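Exopolysaccharide biosynthesis protein (Pantoea stewartii subsp. stewartii DC283, PDB 6TGF) modifies the glycan of the bacterial biofilm, probably as a hydrolase, working as a trimer with a parallel beta-helix fold that resembles bacteriophage tailspikes. Local coordinates at residues P144-P149 / G206-A211; A211-D214 / I218-G221; E287-F292 / T351-Q356; S296-N301 / P306-V311; Q628-L633 / A667-G672. All blocks are in the same frame, centred on the assembly; numbering follows the deposited sequence.

Contact 1: P144-P149 / G206-A211; sequences PDVSQP and GSFQPA
Phe208 leans its ring against Val146 and Ser147, bringing a tight turn that follows strand 139-143 up against the end of strand 202-207. The first segment holds a type I beta turn from Asp145 to Gln148, overlaid by an Asx turn at Asp145. It leaves the outermost strand of an antiparallel four-stranded sheet in the head-binding-like N-terminal region. The second segment leaves an inner strand of the mixed sheet that comes next.

The apolar part of the contact is small. Val146 touches with one branch: CG2 reaches Phe208 CE2 at 4.1 Å, the two side chains crossing at a slant. Phe208 has its CG opposite the carbonyl carbon (chi1 -54°), which carries the ring out toward the turn. Arg180 and Phe224 also touch this side chain, while Val146 has Phe183 and His128 beside it.

The polar part lies at the rim of the ring. The carbonyl oxygen of Val146 sits in the ring plane at the edge, 3.3 Å from Phe208 CE2, where the slightly positive ring hydrogens would suit it. No hydrogen bond crosses between the segments.

Each side is instead stiffened from within. Asp145 OD1 takes Ser147 N from above the carboxylate plane, and Gln148 N closes the turn on Asp145 O at 3.2 Å. Across from it, Glu184 spans the start of the bend, its OE2 bonded to Ser207 OG and its OE1 to Phe208 N. An ST turn completes the second segment, with Gln209 N donating to Ser207 OG at 3.1 Å.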
# COMPACT_ATOMS: atom_id res chain seq x y z
N PRO B 144 -48.41 -25.67 31.01
CA PRO B 144 -48.37 -26.65 32.10
C PRO B 144 -47.19 -26.46 33.05
O PRO B 144 -47.27 -26.90 34.18
CB PRO B 144 -48.27 -27.99 31.35
CG PRO B 144 -47.52 -27.65 30.08
CD PRO B 144 -47.97 -26.24 29.73
N ASP B 145 -46.11 -25.82 32.58
CA ASP B 145 -44.91 -25.48 33.39
C ASP B 145 -44.23 -24.26 32.76
O ASP B 145 -43.73 -24.39 31.63
CB ASP B 145 -43.96 -26.68 33.50
CG ASP B 145 -42.78 -26.47 34.43
OD1 ASP B 145 -42.80 -25.49 35.20
OD2 ASP B 145 -41.84 -27.29 34.37
N VAL B 146 -44.22 -23.13 33.48
CA VAL B 146 -43.67 -21.83 33.01
C VAL B 146 -42.13 -21.90 32.99
O VAL B 146 -41.52 -20.96 32.45
CB VAL B 146 -44.16 -20.64 33.87
CG1 VAL B 146 -45.68 -20.54 33.87
CG2 VAL B 146 -43.63 -20.68 35.29
N SER B 147 -41.54 -22.97 33.54
CA SER B 147 -40.08 -23.21 33.58
C SER B 147 -39.60 -23.94 32.31
O SER B 147 -38.37 -24.02 32.12
CB SER B 147 -39.70 -23.98 34.82
OG SER B 147 -40.15 -23.30 35.99
N GLN B 148 -40.53 -24.45 31.49
CA GLN B 148 -40.21 -25.18 30.22
C GLN B 148 -40.79 -24.42 29.03
O GLN B 148 -41.91 -23.92 29.10
CB GLN B 148 -40.78 -26.60 30.25
CG GLN B 148 -40.15 -27.49 31.32
CD GLN B 148 -38.65 -27.55 31.21
OE1 GLN B 148 -38.09 -27.69 30.12
NE2 GLN B 148 -37.98 -27.43 32.34
N PRO B 149 -40.05 -24.33 27.90
CA PRO B 149 -40.57 -23.70 26.68
C PRO B 149 -41.54 -24.62 25.92
O PRO B 149 -42.62 -24.16 25.62
CB PRO B 149 -39.30 -23.43 25.87
CG PRO B 149 -38.35 -24.53 26.28
CD PRO B 149 -38.67 -24.81 27.73
N GLY B 206 -37.13 -14.12 27.94
CA GLY B 206 -37.02 -14.31 29.40
C GLY B 206 -36.64 -15.73 29.77
O GLY B 206 -36.92 -16.65 28.98
N SER B 207 -36.03 -15.90 30.95
CA SER B 207 -35.62 -17.21 31.51
C SER B 207 -35.55 -17.13 33.04
O SER B 207 -35.25 -16.04 33.57
CB SER B 207 -34.31 -17.67 30.93
OG SER B 207 -33.97 -18.97 31.39
N PHE B 208 -35.82 -18.26 33.71
CA PHE B 208 -35.65 -18.45 35.18
C PHE B 208 -34.34 -19.20 35.45
O PHE B 208 -33.98 -19.35 36.63
CB PHE B 208 -36.86 -19.18 35.77
CG PHE B 208 -38.18 -18.52 35.46
CD1 PHE B 208 -38.53 -17.32 36.06
CD2 PHE B 208 -39.06 -19.09 34.56
CE1 PHE B 208 -39.74 -16.71 35.77
CE2 PHE B 208 -40.28 -18.48 34.27
CZ PHE B 208 -40.62 -17.30 34.88
N GLN B 209 -33.67 -19.67 34.39
CA GLN B 209 -32.32 -20.29 34.46
C GLN B 209 -31.32 -19.23 34.94
O GLN B 209 -31.41 -18.08 34.54
CB GLN B 209 -31.90 -20.85 33.10
CG GLN B 209 -32.76 -22.01 32.61
CD GLN B 209 -32.66 -23.21 33.52
OE1 GLN B 209 -33.66 -23.72 34.02
NE2 GLN B 209 -31.44 -23.67 33.75
N PRO B 210 -30.34 -19.59 35.80
CA PRO B 210 -29.42 -18.60 36.36
C PRO B 210 -28.40 -18.11 35.32
O PRO B 210 -27.83 -18.94 34.63
CB PRO B 210 -28.71 -19.33 37.52
CG PRO B 210 -29.35 -20.71 37.60
CD PRO B 210 -30.03 -20.95 36.26
N ALA B 211 -28.21 -16.79 35.23
CA ALA B 211 -27.23 -16.12 34.35
C ALA B 211 -26.83 -14.77 34.97
O ALA B 211 -27.73 -14.03 35.40
CB ALA B 211 -27.81 -15.94 32.97

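Contact 2: A211-D214 / I218-G221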
# COMPACT_ATOMS: atom_id res chain seq x y z
N ALA B 211 -28.21 -16.79 35.23
CA ALA B 211 -27.23 -16.12 34.35
C ALA B 211 -26.83 -14.77 34.97
O ALA B 211 -27.73 -14.03 35.40
CB ALA B 211 -27.81 -15.94 32.97
N GLN B 212 -25.52 -14.49 35.00
CA GLN B 212 -24.95 -13.23 35.56
C GLN B 212 -25.23 -12.07 34.60
O GLN B 212 -25.06 -12.25 33.38
CB GLN B 212 -23.44 -13.39 35.81
CG GLN B 212 -23.11 -13.70 37.27
CD GLN B 212 -21.77 -14.38 37.45
OE1 GLN B 212 -21.32 -15.16 36.61
NE2 GLN B 212 -21.13 -14.10 38.57
N ASP B 213 -25.64 -10.93 35.15
CA ASP B 213 -25.86 -9.65 34.42
C ASP B 213 -24.52 -9.20 33.82
O ASP B 213 -23.56 -9.04 34.60
CB ASP B 213 -26.44 -8.58 35.34
CG ASP B 213 -26.97 -7.34 34.63
OD1 ASP B 213 -26.20 -6.73 33.86
OD2 ASP B 213 -28.15 -6.99 34.85
N ASP B 214 -24.46 -9.02 32.50
CA ASP B 214 -23.26 -8.53 31.77
C ASP B 214 -23.51 -7.10 31.25
O ASP B 214 -22.65 -6.59 30.51
CB ASP B 214 -22.84 -9.49 30.65
CG ASP B 214 -23.89 -9.74 29.59
OD1 ASP B 214 -24.69 -8.83 29.32
OD2 ASP B 214 -23.90 -10.86 29.03
N ILE B 218 -27.19 -9.83 28.73
CA ILE B 218 -27.94 -10.45 29.87
C ILE B 218 -28.24 -9.37 30.91
O ILE B 218 -27.28 -8.78 31.44
CB ILE B 218 -27.14 -11.62 30.48
CG1 ILE B 218 -26.81 -12.71 29.46
CG2 ILE B 218 -27.86 -12.19 31.70
CD1 ILE B 218 -28.00 -13.50 28.98
N PHE B 219 -29.53 -9.13 31.18
CA PHE B 219 -30.04 -8.27 32.29
C PHE B 219 -30.85 -9.16 33.24
O PHE B 219 -31.92 -9.65 32.83
CB PHE B 219 -30.88 -7.12 31.75
CG PHE B 219 -30.16 -6.24 30.76
CD1 PHE B 219 -29.39 -5.16 31.19
CD2 PHE B 219 -30.23 -6.50 29.40
CE1 PHE B 219 -28.72 -4.36 30.27
CE2 PHE B 219 -29.57 -5.70 28.49
CZ PHE B 219 -28.81 -4.63 28.92
N SER B 220 -30.35 -9.36 34.47
CA SER B 220 -30.88 -10.33 35.46
C SER B 220 -31.51 -9.60 36.65
O SER B 220 -31.04 -8.49 37.00
CB SER B 220 -29.82 -11.29 35.90
OG SER B 220 -28.67 -10.61 36.36
N GLY B 221 -32.53 -10.22 37.25
CA GLY B 221 -33.17 -9.80 38.51
C GLY B 221 -33.09 -10.90 39.54
O GLY B 221 -32.15 -11.72 39.45
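Asp213 reaches across strand 218-221, the outermost strand of the mixed five-stranded sheet, from the loop that leads into it. An Asx turn closes this loop, with Asp214 OD1 accepting from Gly216 N, so the chain doubles back on itself within a few residues.

Taken from CB outward, the Asp213 side chain meets the strand at every atom. CB lies beside Ser220 OG, 3.2 Å away. CG follows, anti to the backbone N (chi1 -168°), and this turns the carboxylate across the strand backbone. OD1 has the carbonyl oxygen of Ile218 nearby, two acceptors that cannot bond, and accepts a weak hydrogen bond from Gln215 N. OD2 passes over Phe219 CA and receives Ser220 N at 3.3 Å, the donor standing well above the carboxylate plane. The strongest partner of that carboxylate is Arg177, whose NE forms a salt bridge with OD2.

The neighbouring aspartate grips the start of the strand. Asp214 N donates to Ile218 O at 3.0 Å, while Asp214 OD1 gathers the N-H groups of Gly216, Val217 and Ile218. Three donors on one oxygen would be expected to stabilise the negative charge.

Ile218 packs against the loop through both branches, CG2 at Gln212 O (3.3 Å) and Ala211 CB, CG1 beside Asp214 OD2. Phe219 turns the other way, toward Trp193 and helix 173-176. The straightest bond across the pair runs from Ile218 N to Asp214 OD1, 2.8 Å and 177°, on the syn side but tilted out of the carboxylate plane.

Contact 3: E287-F292 / T351-Q356; sequences EEQRRF and TCPGGQ
Gln289 lies across Cys352 and Pro353, its carbon chain on the sulfur and its amide beside the proline ring. CG touches Cys352 SG at 3.5 Å. Beyond CG the chain runs out extended, which carries CD to 3.9 Å from both SG and Pro353 CD. The amide oxygen comes closest to the ring, with OE1 3.5 Å from Pro353 CD and 3.7 Å from Pro353 CG. No hydrogen bond links the segments, so the overlap is van der Waals contact between a long polar side chain and two apolar groups. Gln289 also touches a crystal neighbour, and the lattice may have influenced where its tip rests.

With SG anti to the backbone N (chi1 178°), Cys352 presents its sulfur to Gln289. The two segments belong to the winding of the parallel beta-helix: 287-292 runs into strand 290-296 and rounds a corner at Arg291, and 351-356 connects strand 346-350 to strand 356-366. Strand 318-324 lies between strands 283-284 and 346-350 in the sheet, and its Ser323 is touched by both Gln289 and Cys352. The contact therefore bridges over the intervening coil at a corner of the beta-helix. Nearby, Arg291 packs on Phe305 of the second subunit.

The second segment is tied up from its far end. Gln356 NE2 donates to Cys352 O at 2.8 Å (148°), arriving tilted from the carbonyl plane, and also reaches Asn350 O. Gln356 OE1 accepts from Leu376 N, which holds the amide at its other atom.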
# COMPACT_ATOMS: atom_id res chain seq x y z
N GLU B 287 -2.34 -5.83 33.83
CA GLU B 287 -1.74 -6.97 34.59
C GLU B 287 -2.06 -8.29 33.89
O GLU B 287 -1.12 -8.91 33.35
CB GLU B 287 -2.19 -6.95 36.05
CG GLU B 287 -1.64 -5.77 36.84
CD GLU B 287 -2.46 -4.49 36.75
OE1 GLU B 287 -3.70 -4.58 36.70
OE2 GLU B 287 -1.84 -3.40 36.76
N GLU B 288 -3.33 -8.72 33.90
CA GLU B 288 -3.77 -9.99 33.26
C GLU B 288 -3.43 -9.95 31.76
O GLU B 288 -3.91 -9.04 31.07
CB GLU B 288 -5.27 -10.26 33.46
CG GLU B 288 -5.56 -11.22 34.60
CD GLU B 288 -6.53 -12.35 34.27
OE1 GLU B 288 -6.86 -12.53 33.08
OE2 GLU B 288 -6.95 -13.05 35.22
N GLN B 289 -2.61 -10.91 31.31
CA GLN B 289 -2.15 -11.05 29.90
C GLN B 289 -3.24 -11.75 29.09
O GLN B 289 -3.60 -12.89 29.46
CB GLN B 289 -0.84 -11.84 29.86
CG GLN B 289 0.21 -11.25 28.94
CD GLN B 289 1.54 -11.96 29.08
OE1 GLN B 289 2.26 -11.76 30.06
NE2 GLN B 289 1.87 -12.78 28.10
N ARG B 290 -3.74 -11.11 28.03
CA ARG B 290 -4.84 -11.64 27.17
C ARG B 290 -4.32 -11.82 25.74
O ARG B 290 -3.17 -11.42 25.46
CB ARG B 290 -6.04 -10.69 27.22
CG ARG B 290 -6.68 -10.59 28.60
CD ARG B 290 -7.89 -9.69 28.56
NE ARG B 290 -8.43 -9.39 29.88
CZ ARG B 290 -7.92 -8.50 30.73
NH1 ARG B 290 -6.83 -7.82 30.42
NH2 ARG B 290 -8.49 -8.31 31.90
N ARG B 291 -5.14 -12.42 24.87
CA ARG B 291 -4.83 -12.65 23.44
C ARG B 291 -5.17 -11.39 22.63
O ARG B 291 -4.28 -10.87 21.94
CB ARG B 291 -5.61 -13.85 22.89
CG ARG B 291 -5.06 -15.21 23.31
CD ARG B 291 -4.29 -15.95 22.22
NE ARG B 291 -5.04 -16.12 20.98
CZ ARG B 291 -4.62 -16.82 19.93
NH1 ARG B 291 -3.45 -17.44 19.96
NH2 ARG B 291 -5.37 -16.91 18.85
N PHE B 292 -6.41 -10.91 22.75
CA PHE B 292 -7.02 -9.87 21.88
C PHE B 292 -7.46 -8.65 22.69
O PHE B 292 -8.01 -8.81 23.81
CB PHE B 292 -8.23 -10.45 21.14
CG PHE B 292 -8.00 -10.75 19.68
CD1 PHE B 292 -7.02 -11.65 19.28
CD2 PHE B 292 -8.77 -10.13 18.70
CE1 PHE B 292 -6.82 -11.93 17.94
CE2 PHE B 292 -8.56 -10.41 17.36
CZ PHE B 292 -7.59 -11.31 16.98
N THR B 351 0.99 -3.09 27.64
CA THR B 351 2.09 -3.48 28.56
C THR B 351 2.33 -4.99 28.53
O THR B 351 3.16 -5.46 29.33
CB THR B 351 1.80 -3.00 29.99
OG1 THR B 351 0.46 -3.36 30.33
CG2 THR B 351 1.98 -1.51 30.16
N CYS B 352 1.66 -5.72 27.63
CA CYS B 352 1.85 -7.19 27.44
C CYS B 352 3.29 -7.46 27.01
O CYS B 352 3.70 -7.01 25.94
CB CYS B 352 0.89 -7.74 26.39
SG CYS B 352 1.11 -9.51 26.08
N PRO B 353 4.09 -8.18 27.82
CA PRO B 353 5.47 -8.51 27.45
C PRO B 353 5.56 -9.80 26.63
O PRO B 353 4.61 -10.56 26.62
CB PRO B 353 6.12 -8.69 28.83
CG PRO B 353 5.02 -9.33 29.66
CD PRO B 353 3.73 -8.73 29.13
N GLY B 354 6.71 -10.00 25.96
CA GLY B 354 6.99 -11.21 25.17
C GLY B 354 6.28 -11.19 23.83
O GLY B 354 5.75 -12.25 23.43
N GLY B 355 6.24 -10.03 23.17
CA GLY B 355 5.73 -9.87 21.79
C GLY B 355 4.38 -9.18 21.75
O GLY B 355 3.43 -9.71 22.36
N GLN B 356 4.30 -8.05 21.04
CA GLN B 356 3.04 -7.30 20.78
C GLN B 356 2.85 -7.13 19.27
O GLN B 356 3.84 -6.78 18.58
CB GLN B 356 3.07 -5.93 21.46
CG GLN B 356 2.73 -5.98 22.94
CD GLN B 356 2.74 -4.61 23.59
OE1 GLN B 356 2.73 -3.58 22.91
NE2 GLN B 356 2.76 -4.60 24.91

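Contact 4: S296-N301 / P306-V311; sequences SGAMVN and PATTIV
Thr308 OG1 is held from two directions: it accepts the backbone N-H of Ala298 at 3.0 Å, almost straight at 173°, and it hydrogen-bonds Pro274 O. A carbonyl can only accept, so the hydroxyl proton is committed to Pro274. The torsion that permits this sets OG1 opposite the carbonyl carbon of Thr308 (chi1 -59°), facing the loop, while CG2 lies 4.0 Å from Gly297 CA.

Gly297 lets the threonine come close. Thr308 CB sits 3.7 Å from Gly297 CA, where the glycine has no side chain in the way. A second, apolar touch lies next to it: Ala298 CB meets Ala307 CB at 4.0 Å, methyl to methyl.

The pair closes the loop between strands 290-296 and 308-311 of the parallel beta-helix; each pairs in parallel with a strand of the next coil, 290-296 with 327-330 and 308-311 with 332-335. Beyond the contact the same loop reaches the trimer interface, where Asn301 OD1 accepts from Arg294 NH2 of the third subunit and Met299 packs on Asn301 of the second.

With one bond accepted and one donated, this buried hydroxyl has both its roles filled, and the two grips fix its rotation and pin the loop to the strand.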
# COMPACT_ATOMS: atom_id res chain seq x y z
N SER B 296 -12.81 0.11 18.19
CA SER B 296 -13.12 0.76 16.89
C SER B 296 -14.29 1.73 17.04
O SER B 296 -15.23 1.42 17.79
CB SER B 296 -13.41 -0.28 15.83
OG SER B 296 -13.45 0.31 14.54
N GLY B 297 -14.22 2.87 16.33
CA GLY B 297 -15.34 3.81 16.16
C GLY B 297 -16.22 3.41 14.98
O GLY B 297 -15.88 2.42 14.31
N ALA B 298 -17.30 4.17 14.75
CA ALA B 298 -18.33 3.90 13.72
C ALA B 298 -17.68 3.38 12.43
O ALA B 298 -16.93 4.16 11.79
CB ALA B 298 -19.13 5.15 13.46
N MET B 299 -17.94 2.12 12.07
CA MET B 299 -17.39 1.45 10.86
C MET B 299 -18.15 1.92 9.62
O MET B 299 -19.04 1.18 9.14
CB MET B 299 -17.48 -0.08 10.98
CG MET B 299 -16.48 -0.68 11.95
SD MET B 299 -16.58 -2.49 12.04
CE MET B 299 -18.21 -2.70 12.77
N VAL B 300 -17.83 3.12 9.14
CA VAL B 300 -18.31 3.70 7.85
C VAL B 300 -17.11 4.39 7.19
O VAL B 300 -16.37 5.09 7.91
CB VAL B 300 -19.49 4.67 8.04
CG1 VAL B 300 -20.22 4.94 6.73
CG2 VAL B 300 -20.46 4.19 9.11
N ASN B 301 -16.93 4.20 5.87
CA ASN B 301 -15.71 4.62 5.13
C ASN B 301 -15.66 6.15 5.00
O ASN B 301 -15.98 6.67 3.91
CB ASN B 301 -15.58 3.91 3.77
CG ASN B 301 -16.78 4.08 2.86
OD1 ASN B 301 -16.96 5.13 2.25
ND2 ASN B 301 -17.58 3.04 2.73
N PRO B 306 -12.97 10.41 11.33
CA PRO B 306 -13.82 9.41 11.98
C PRO B 306 -15.09 10.02 12.59
O PRO B 306 -15.04 11.16 13.02
CB PRO B 306 -12.93 8.82 13.08
CG PRO B 306 -11.52 9.06 12.60
CD PRO B 306 -11.58 10.36 11.82
N ALA B 307 -16.18 9.24 12.63
CA ALA B 307 -17.51 9.66 13.13
C ALA B 307 -17.62 9.42 14.65
O ALA B 307 -18.70 9.71 15.20
CB ALA B 307 -18.59 8.92 12.38
N THR B 308 -16.56 8.93 15.29
CA THR B 308 -16.49 8.70 16.76
C THR B 308 -15.33 9.52 17.35
O THR B 308 -14.19 9.34 16.89
CB THR B 308 -16.33 7.21 17.08
OG1 THR B 308 -17.45 6.52 16.53
CG2 THR B 308 -16.24 6.93 18.57
N THR B 309 -15.63 10.36 18.34
CA THR B 309 -14.64 11.15 19.12
C THR B 309 -14.65 10.66 20.58
O THR B 309 -15.73 10.63 21.18
CB THR B 309 -14.93 12.66 19.04
OG1 THR B 309 -14.84 13.05 17.67
CG2 THR B 309 -13.97 13.49 19.86
N ILE B 310 -13.47 10.29 21.10
CA ILE B 310 -13.25 10.01 22.55
C ILE B 310 -12.75 11.31 23.19
O ILE B 310 -11.94 12.01 22.56
CB ILE B 310 -12.29 8.83 22.77
CG1 ILE B 310 -12.97 7.49 22.49
CG2 ILE B 310 -11.69 8.87 24.18
CD1 ILE B 310 -12.02 6.32 22.35
N VAL B 311 -13.23 11.60 24.40
CA VAL B 311 -12.83 12.78 25.22
C VAL B 311 -12.85 12.34 26.68
O VAL B 311 -13.72 11.53 27.04
CB VAL B 311 -13.76 13.98 24.92
CG1 VAL B 311 -15.08 13.91 25.67
CG2 VAL B 311 -13.08 15.30 25.18

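Contact 5: Q628-L633 / A667-G672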
# COMPACT_ATOMS: atom_id res chain seq x y z
N GLN B 628 31.89 26.51 -20.62
CA GLN B 628 31.56 25.62 -21.78
C GLN B 628 32.85 24.94 -22.25
O GLN B 628 33.86 25.65 -22.43
CB GLN B 628 30.93 26.40 -22.93
CG GLN B 628 29.53 26.93 -22.62
CD GLN B 628 29.56 28.36 -22.15
OE1 GLN B 628 29.95 29.27 -22.89
NE2 GLN B 628 29.14 28.59 -20.92
N VAL B 629 32.80 23.62 -22.45
CA VAL B 629 33.96 22.78 -22.91
C VAL B 629 33.62 22.22 -24.30
O VAL B 629 32.57 21.57 -24.43
CB VAL B 629 34.29 21.66 -21.90
CG1 VAL B 629 35.43 20.78 -22.38
CG2 VAL B 629 34.59 22.22 -20.52
N PHE B 630 34.50 22.47 -25.28
CA PHE B 630 34.43 21.92 -26.66
C PHE B 630 35.59 20.94 -26.86
O PHE B 630 36.68 21.19 -26.31
CB PHE B 630 34.49 23.05 -27.69
CG PHE B 630 33.32 24.00 -27.68
CD1 PHE B 630 33.21 24.97 -26.69
CD2 PHE B 630 32.34 23.94 -28.65
CE1 PHE B 630 32.13 25.85 -26.68
CE2 PHE B 630 31.27 24.82 -28.64
CZ PHE B 630 31.16 25.77 -27.66
N ILE B 631 35.36 19.87 -27.61
CA ILE B 631 36.40 18.87 -28.00
C ILE B 631 36.34 18.65 -29.51
O ILE B 631 35.22 18.53 -30.05
CB ILE B 631 36.25 17.55 -27.21
CG1 ILE B 631 34.92 16.85 -27.46
CG2 ILE B 631 36.48 17.79 -25.72
CD1 ILE B 631 34.96 15.36 -27.19
N ARG B 632 37.50 18.63 -30.17
CA ARG B 632 37.65 18.25 -31.60
C ARG B 632 37.76 16.73 -31.66
O ARG B 632 38.89 16.20 -31.54
CB ARG B 632 38.86 18.95 -32.23
CG ARG B 632 38.93 18.81 -33.74
CD ARG B 632 39.79 19.87 -34.40
NE ARG B 632 39.34 20.16 -35.75
CZ ARG B 632 39.93 19.75 -36.87
NH1 ARG B 632 41.05 19.04 -36.83
NH2 ARG B 632 39.41 20.08 -38.04
N LEU B 633 36.62 16.05 -31.80
CA LEU B 633 36.52 14.57 -31.82
C LEU B 633 37.27 14.04 -33.06
O LEU B 633 36.98 14.53 -34.17
CB LEU B 633 35.04 14.17 -31.83
CG LEU B 633 34.73 12.74 -31.39
CD1 LEU B 633 35.23 12.46 -29.98
CD2 LEU B 633 33.23 12.46 -31.47
N ALA B 667 29.10 21.47 -32.74
CA ALA B 667 29.24 22.94 -32.60
C ALA B 667 30.73 23.32 -32.63
O ALA B 667 31.48 22.80 -31.79
CB ALA B 667 28.59 23.39 -31.31
N THR B 668 31.12 24.19 -33.57
CA THR B 668 32.49 24.76 -33.66
C THR B 668 32.61 25.89 -32.64
O THR B 668 31.77 26.78 -32.61
CB THR B 668 32.79 25.27 -35.08
OG1 THR B 668 32.20 24.38 -36.03
CG2 THR B 668 34.28 25.39 -35.35
N PRO B 669 33.64 25.88 -31.76
CA PRO B 669 33.78 26.93 -30.75
C PRO B 669 34.08 28.28 -31.40
O PRO B 669 34.80 28.32 -32.39
CB PRO B 669 34.95 26.46 -29.88
CG PRO B 669 35.74 25.52 -30.76
CD PRO B 669 34.72 24.89 -31.69
N ASP B 670 33.50 29.35 -30.84
CA ASP B 670 33.68 30.76 -31.31
C ASP B 670 35.18 31.06 -31.37
O ASP B 670 35.90 30.62 -30.45
CB ASP B 670 32.93 31.73 -30.39
CG ASP B 670 32.40 32.97 -31.09
OD1 ASP B 670 33.21 33.68 -31.72
OD2 ASP B 670 31.18 33.21 -31.00
N SER B 671 35.63 31.77 -32.41
CA SER B 671 37.05 32.12 -32.67
C SER B 671 37.71 32.71 -31.41
O SER B 671 38.94 32.54 -31.26
CB SER B 671 37.17 33.07 -33.83
OG SER B 671 36.97 32.39 -35.06
N GLY B 672 36.93 33.37 -30.54
CA GLY B 672 37.40 33.97 -29.27
C GLY B 672 37.51 32.96 -28.13
O GLY B 672 37.89 33.39 -27.03
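Phe630 is the residue of strand 626-633 that meets the 667-672 loop, on the outer side of a beta-sandwich in which two five-stranded antiparallel sheets pack together. Along the strand, Val629 comes just before it and points the other way, onto Val595 of the opposing sheet.

Phe630 then turns its ring out to the loop, with CG opposite the carbonyl carbon (chi1 -65°). Pro669 lies over one face of the ring in a CH-pi contact, its CB 3.8 Å from the ring centroid and 17° off the normal. The nearest ring atom to that CB is Phe630 CG, at 3.7 Å. The two side chains run past each other in opposite directions. Ala667 works at the rim instead, its methyl CB 4.0 Å from Phe630 CE2. Glu546 of strand 543-551 also touches Phe630, and Arg618 of strand 614-620 touches Pro669, so the neighbouring strands flank this pair.

Ile631 goes back inward to Ile593, and so the phenylalanine stands between two core residues. No hydrogen bond spans the segments. Between these two segments the contact is made by the ring, with the carbonyl oxygen of Ala667 lying in the ring plane at the edge, 3.4 Å from Phe630 CD2.

How the contacts relate
The five contacts follow the long axis of the chain from the N-terminal part to the C-terminal beta-sandwich. Contacts 1 and 2 share Ala211, their centres 14 Å apart: one segment leaves strand 202-207 and the next leads into strand 218-221 of the same sheet. Contacts 3 and 4 belong to the parallel beta-helix, centres 25 Å apart. Contact 4 falls within the stretch of chain spanned by contact 3, and both lie near the trimer interface. Contact 2 is 29 Å, centre to centre, from each of them. Contact 5 is remote, about 69 Å from contact 4 and 106 Å from contact 1 between centres, on the opposite side of the chain's centre from contacts 1 and 2.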